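Local structure of prenylcyclase (Actinoplanes teichomyceticus, 6IJ1) at residues A[9-21]-A[272-285]. The protein probably cyclises or transfers prenyl groups, in the manner of the helical terpene cyclases. Sequence-based numbering, arbitrary orientation.
Sequences DEASAVRRGVDFL and AGWLTRHQRPDGSW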
loop_
_atom_site.group_PDB
_atom_site.type_symbol
_atom_site.label_atom_id
_atom_site.label_comp_id
_atom_site.label_asym_id
_atom_site.label_seq_id
_atom_site.Cartn_x
_atom_site.Cartn_y
_atom_site.Cartn_z
ATOM N N ASP A 9 -6.874 -3.404 25.518
ATOM C CA ASP A 9 -7.495 -4.190 24.431
ATOM C C ASP A 9 -6.814 -3.866 23.115
ATOM O O ASP A 9 -6.108 -4.696 22.578
ATOM C CB ASP A 9 -8.991 -3.915 24.278
ATOM C CG ASP A 9 -9.853 -4.880 25.060
ATOM O OD1 ASP A 9 -9.363 -5.983 25.384
ATOM O OD2 ASP A 9 -11.029 -4.530 25.338
ATOM N N GLU A 10 -7.036 -2.660 22.587
ATOM C CA GLU A 10 -6.353 -2.290 21.350
ATOM C C GLU A 10 -4.852 -2.064 21.567
ATOM O O GLU A 10 -4.040 -2.400 20.692
ATOM C CB GLU A 10 -7.022 -1.068 20.741
ATOM C CG GLU A 10 -8.488 -1.341 20.417
ATOM C CD GLU A 10 -9.323 -0.080 20.259
ATOM O OE1 GLU A 10 -8.760 1.043 20.298
ATOM O OE2 GLU A 10 -10.562 -0.222 20.112
ATOM N N ALA A 11 -4.452 -1.494 22.715
ATOM C CA ALA A 11 -3.020 -1.439 23.028
ATOM C C ALA A 11 -2.405 -2.842 23.083
ATOM O O ALA A 11 -1.271 -3.073 22.623
ATOM C CB ALA A 11 -2.806 -0.701 24.359
ATOM N N SER A 12 -3.122 -3.791 23.671
ATOM C CA SER A 12 -2.629 -5.158 23.697
ATOM C C SER A 12 -2.576 -5.740 22.283
ATOM O O SER A 12 -1.632 -6.452 21.947
ATOM C CB SER A 12 -3.513 -6.023 24.579
ATOM O OG SER A 12 -2.948 -7.335 24.667
ATOM N N ALA A 13 -3.609 -5.503 21.488
ATOM C CA ALA A 13 -3.574 -5.986 20.112
ATOM C C ALA A 13 -2.371 -5.452 19.380
ATOM O O ALA A 13 -1.708 -6.184 18.641
ATOM C CB ALA A 13 -4.853 -5.593 19.390
ATOM N N VAL A 14 -2.073 -4.153 19.536
ATOM C CA VAL A 14 -0.920 -3.582 18.839
ATOM C C VAL A 14 0.362 -4.249 19.303
ATOM O O VAL A 14 1.231 -4.587 18.497
ATOM C CB VAL A 14 -0.894 -2.052 19.029
ATOM C CG1 VAL A 14 0.417 -1.442 18.557
ATOM C CG2 VAL A 14 -2.021 -1.425 18.255
ATOM N N ARG A 15 0.540 -4.369 20.626
ATOM C CA ARG A 15 1.719 -5.040 21.142
ATOM C C ARG A 15 1.887 -6.450 20.575
ATOM O O ARG A 15 2.967 -6.814 20.120
ATOM C CB ARG A 15 1.676 -5.080 22.675
ATOM C CG ARG A 15 2.957 -5.678 23.279
ATOM C CD ARG A 15 2.826 -5.906 24.803
ATOM N NE ARG A 15 1.927 -4.910 25.394
ATOM C CZ ARG A 15 0.693 -5.185 25.829
ATOM N NH1 ARG A 15 0.221 -6.428 25.730
ATOM N NH2 ARG A 15 -0.077 -4.223 26.339
ATOM N N ARG A 16 0.787 -7.222 20.537
ATOM C CA ARG A 16 0.896 -8.592 20.027
ATOM C C ARG A 16 1.182 -8.630 18.513
ATOM O O ARG A 16 1.889 -9.520 18.036
ATOM C CB ARG A 16 -0.387 -9.351 20.315
ATOM C CG ARG A 16 -0.520 -9.738 21.821
ATOM C CD ARG A 16 -1.973 -10.159 22.126
ATOM N NE ARG A 16 -2.307 -11.266 21.253
ATOM C CZ ARG A 16 -3.541 -11.591 20.894
ATOM N NH1 ARG A 16 -4.604 -10.941 21.362
ATOM N NH2 ARG A 16 -3.727 -12.596 20.056
ATOM N N GLY A 17 0.676 -7.647 17.769
ATOM C CA GLY A 17 0.980 -7.568 16.352
ATOM C C GLY A 17 2.423 -7.177 16.101
ATOM O O GLY A 17 3.082 -7.682 15.183
ATOM N N VAL A 18 2.954 -6.278 16.956
ATOM C CA VAL A 18 4.375 -5.954 16.882
ATOM C C VAL A 18 5.239 -7.181 17.151
ATOM O O VAL A 18 6.181 -7.461 16.407
ATOM C CB VAL A 18 4.722 -4.801 17.854
ATOM C CG1 VAL A 18 6.243 -4.631 17.909
ATOM C CG2 VAL A 18 4.102 -3.529 17.345
ATOM N N ASP A 19 4.906 -7.960 18.194
ATOM C CA ASP A 19 5.672 -9.174 18.448
ATOM C C ASP A 19 5.595 -10.130 17.266
ATOM O O ASP A 19 6.578 -10.759 16.927
ATOM C CB ASP A 19 5.159 -9.895 19.674
ATOM C CG ASP A 19 5.504 -9.167 20.997
ATOM O OD1 ASP A 19 6.502 -8.418 21.045
ATOM O OD2 ASP A 19 4.766 -9.375 21.957
ATOM N N PHE A 20 4.414 -10.287 16.642
ATOM C CA PHE A 20 4.339 -11.134 15.444
ATOM C C PHE A 20 5.305 -10.644 14.376
ATOM O O PHE A 20 6.069 -11.415 13.815
ATOM C CB PHE A 20 2.893 -11.152 14.909
ATOM C CG PHE A 20 2.759 -11.824 13.562
ATOM C CD1 PHE A 20 2.568 -13.188 13.479
ATOM C CD2 PHE A 20 2.818 -11.077 12.373
ATOM C CE1 PHE A 20 2.457 -13.818 12.199
ATOM C CE2 PHE A 20 2.684 -11.705 11.123
ATOM C CZ PHE A 20 2.522 -13.048 11.035
ATOM N N LEU A 21 5.305 -9.332 14.090
ATOM C CA LEU A 21 6.138 -8.856 12.991
ATOM C C LEU A 21 7.627 -8.946 13.336
ATOM O O LEU A 21 8.433 -9.331 12.506
ATOM C CB LEU A 21 5.780 -7.410 12.638
ATOM C CG LEU A 21 4.405 -7.207 11.963
ATOM C CD1 LEU A 21 4.099 -5.731 11.836
ATOM C CD2 LEU A 21 4.429 -7.918 10.602
ATOM N N ALA A 272 -12.470 -0.885 14.911
ATOM C CA ALA A 272 -11.327 -1.218 15.791
ATOM C C ALA A 272 -11.690 -2.425 16.663
ATOM O O ALA A 272 -10.825 -3.259 16.886
ATOM C CB ALA A 272 -10.931 -0.026 16.625
ATOM N N GLY A 273 -12.928 -2.471 17.153
ATOM C CA GLY A 273 -13.380 -3.603 17.979
ATOM C C GLY A 273 -13.397 -4.888 17.173
ATOM O O GLY A 273 -12.973 -5.912 17.696
ATOM N N TRP A 274 -13.913 -4.830 15.948
ATOM C CA TRP A 274 -13.895 -6.026 15.094
ATOM C C TRP A 274 -12.461 -6.510 14.880
ATOM O O TRP A 274 -12.146 -7.706 15.043
ATOM C CB TRP A 274 -14.606 -5.778 13.753
ATOM C CG TRP A 274 -14.791 -7.047 12.929
ATOM C CD1 TRP A 274 -15.891 -7.848 12.924
ATOM C CD2 TRP A 274 -13.816 -7.669 12.065
ATOM N NE1 TRP A 274 -15.677 -8.928 12.061
ATOM C CE2 TRP A 274 -14.402 -8.827 11.556
ATOM C CE3 TRP A 274 -12.499 -7.345 11.688
ATOM C CZ2 TRP A 274 -13.724 -9.676 10.668
ATOM C CZ3 TRP A 274 -11.840 -8.179 10.768
ATOM C CH2 TRP A 274 -12.440 -9.336 10.305
ATOM N N LEU A 275 -11.538 -5.596 14.528
ATOM C CA LEU A 275 -10.139 -5.997 14.375
ATOM C C LEU A 275 -9.576 -6.591 15.651
ATOM O O LEU A 275 -8.875 -7.612 15.591
ATOM C CB LEU A 275 -9.271 -4.789 13.902
ATOM C CG LEU A 275 -9.633 -4.361 12.498
ATOM C CD1 LEU A 275 -9.105 -2.917 12.211
ATOM C CD2 LEU A 275 -9.125 -5.337 11.457
ATOM N N THR A 276 -9.869 -5.971 16.821
ATOM C CA THR A 276 -9.353 -6.540 18.057
ATOM C C THR A 276 -9.896 -7.943 18.327
ATOM O O THR A 276 -9.126 -8.857 18.702
ATOM C CB THR A 276 -9.693 -5.565 19.190
ATOM O OG1 THR A 276 -9.002 -4.318 18.902
ATOM C CG2 THR A 276 -9.132 -6.079 20.441
ATOM N N ARG A 277 -11.179 -8.166 18.049
ATOM C CA ARG A 277 -11.807 -9.449 18.332
ATOM C C ARG A 277 -11.300 -10.511 17.373
ATOM O O ARG A 277 -11.343 -11.710 17.703
ATOM C CB ARG A 277 -13.324 -9.370 18.193
ATOM C CG ARG A 277 -13.994 -8.620 19.317
ATOM C CD ARG A 277 -15.545 -8.804 19.262
ATOM N NE ARG A 277 -16.178 -8.579 17.964
ATOM C CZ ARG A 277 -16.522 -7.362 17.508
ATOM N NH1 ARG A 277 -16.336 -6.300 18.248
ATOM N NH2 ARG A 277 -17.124 -7.255 16.336
ATOM N N HIS A 278 -10.829 -10.121 16.184
ATOM C CA HIS A 278 -10.493 -11.125 15.168
ATOM C C HIS A 278 -8.984 -11.337 15.007
ATOM O O HIS A 278 -8.548 -12.097 14.128
ATOM C CB HIS A 278 -11.156 -10.753 13.812
ATOM C CG HIS A 278 -12.610 -11.086 13.806
ATOM N ND1 HIS A 278 -13.592 -10.300 14.374
ATOM C CD2 HIS A 278 -13.231 -12.213 13.383
ATOM C CE1 HIS A 278 -14.757 -10.924 14.269
ATOM N NE2 HIS A 278 -14.564 -12.073 13.649
ATOM N N GLN A 279 -8.174 -10.732 15.849
ATOM C CA GLN A 279 -6.759 -11.012 15.815
ATOM C C GLN A 279 -6.514 -12.490 16.156
ATOM O O GLN A 279 -7.162 -13.068 17.037
ATOM C CB GLN A 279 -6.060 -10.122 16.849
ATOM C CG GLN A 279 -4.545 -10.192 16.792
ATOM C CD GLN A 279 -3.888 -9.224 17.746
ATOM O OE1 GLN A 279 -4.476 -8.850 18.725
ATOM N NE2 GLN A 279 -2.691 -8.805 17.431
ATOM N N ARG A 280 -5.618 -13.113 15.409
ATOM C CA ARG A 280 -5.253 -14.530 15.618
ATOM C C ARG A 280 -4.417 -14.686 16.891
ATOM O O ARG A 280 -3.775 -13.746 17.342
ATOM C CB ARG A 280 -4.444 -15.013 14.419
ATOM C CG ARG A 280 -5.256 -15.075 13.104
ATOM C CD ARG A 280 -4.289 -15.303 11.828
ATOM N NE ARG A 280 -3.267 -16.321 12.138
ATOM C CZ ARG A 280 -3.480 -17.626 11.953
ATOM N NH1 ARG A 280 -4.643 -18.078 11.471
ATOM N NH2 ARG A 280 -2.533 -18.490 12.318
ATOM N N PRO A 281 -4.366 -15.897 17.441
ATOM C CA PRO A 281 -3.548 -16.119 18.650
ATOM C C PRO A 281 -2.074 -15.811 18.484
ATOM O O PRO A 281 -1.446 -15.434 19.494
ATOM C CB PRO A 281 -3.741 -17.620 18.936
ATOM C CG PRO A 281 -4.789 -18.094 18.061
ATOM C CD PRO A 281 -5.169 -17.079 17.046
ATOM N N ASP A 282 -1.522 -15.834 17.269
ATOM C CA ASP A 282 -0.133 -15.492 17.052
ATOM C C ASP A 282 0.121 -13.998 16.840
ATOM O O ASP A 282 1.268 -13.619 16.632
ATOM C CB ASP A 282 0.437 -16.329 15.887
ATOM C CG ASP A 282 -0.324 -16.117 14.562
ATOM O OD1 ASP A 282 -1.053 -15.132 14.447
ATOM O OD2 ASP A 282 -0.177 -16.969 13.630
ATOM N N GLY A 283 -0.900 -13.169 16.943
ATOM C CA GLY A 283 -0.767 -11.717 16.852
ATOM C C GLY A 283 -1.034 -11.172 15.469
ATOM O O GLY A 283 -1.063 -9.946 15.295
ATOM N N SER A 284 -1.199 -12.046 14.467
ATOM C CA SER A 284 -1.462 -11.579 13.106
ATOM C C SER A 284 -2.952 -11.586 12.817
ATOM O O SER A 284 -3.788 -11.903 13.664
ATOM C CB SER A 284 -0.735 -12.461 12.082
ATOM O OG SER A 284 -1.300 -13.778 12.099
ATOM N N TRP A 285 -3.328 -11.158 11.586
ATOM C CA TRP A 285 -4.698 -11.265 11.088
ATOM C C TRP A 285 -4.694 -12.118 9.832
ATOM O O TRP A 285 -3.636 -12.251 9.170
ATOM C CB TRP A 285 -5.267 -9.845 10.773
ATOM C CG TRP A 285 -5.708 -9.113 12.023
ATOM C CD1 TRP A 285 -6.999 -9.064 12.505
ATOM C CD2 TRP A 285 -4.890 -8.386 12.953
ATOM N NE1 TRP A 285 -7.013 -8.354 13.696
ATOM C CE2 TRP A 285 -5.745 -7.910 13.974
ATOM C CE3 TRP A 285 -3.528 -8.045 12.997
ATOM C CZ2 TRP A 285 -5.287 -7.099 15.047
ATOM C CZ3 TRP A 285 -3.063 -7.267 14.059
ATOM C CH2 TRP A 285 -3.956 -6.820 15.088
HETATM O O HOH W 1 -0.288 -12.960 20.282
HETATM O O HOH W 2 2.141 -11.921 19.470
HETATM O O HOH W 3 -6.254 -12.927 19.610
#
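With CG opposite the backbone N (chi1 -173°) and the chain extended beyond it, Q279 brings its amide up to A13, while F20, its CG likewise anti to N (chi1 171°), turns its ring beneath S284. Q279 NE2 gives one hydrogen to A13 O (3.0 Å, 154°), already the acceptor of G17 N, and the other to G283 O at 2.9 Å; OE1 rests 3.3 Å from A13 CB. Segment 279-285 has the form of a QW motif of terpene cyclases, and Q279 joins its turn to helix 10-23; an alanine here would probably leave G283 O without this donor and open a gap beside A13. Q279 CG also lies 3.6 Å above one face of the W285 indole, toward its rim, and W285 NE1 bonds L275 O in the ring plane (2.8 Å). The R16 guanidinium sets one face against Q279 OE1, and waters link its NE to P281 O and NH2 to Q279 O. S284 CB sits over the centre of the F20 ring in a CH-pi contact, 3.4 Å from the centroid. D282 OD1 accepts S284 N, closing an Asx turn, and S284 OG as well. The backbone conformation of G283 itself calls for glycine. E10 CG meets T276 OG1 (3.4 Å), the side chains crossing at about a right angle. Helix 327-341 flanks the turn, touching F20, S284 and W285, and helix 246-256 packs on A272 and W285.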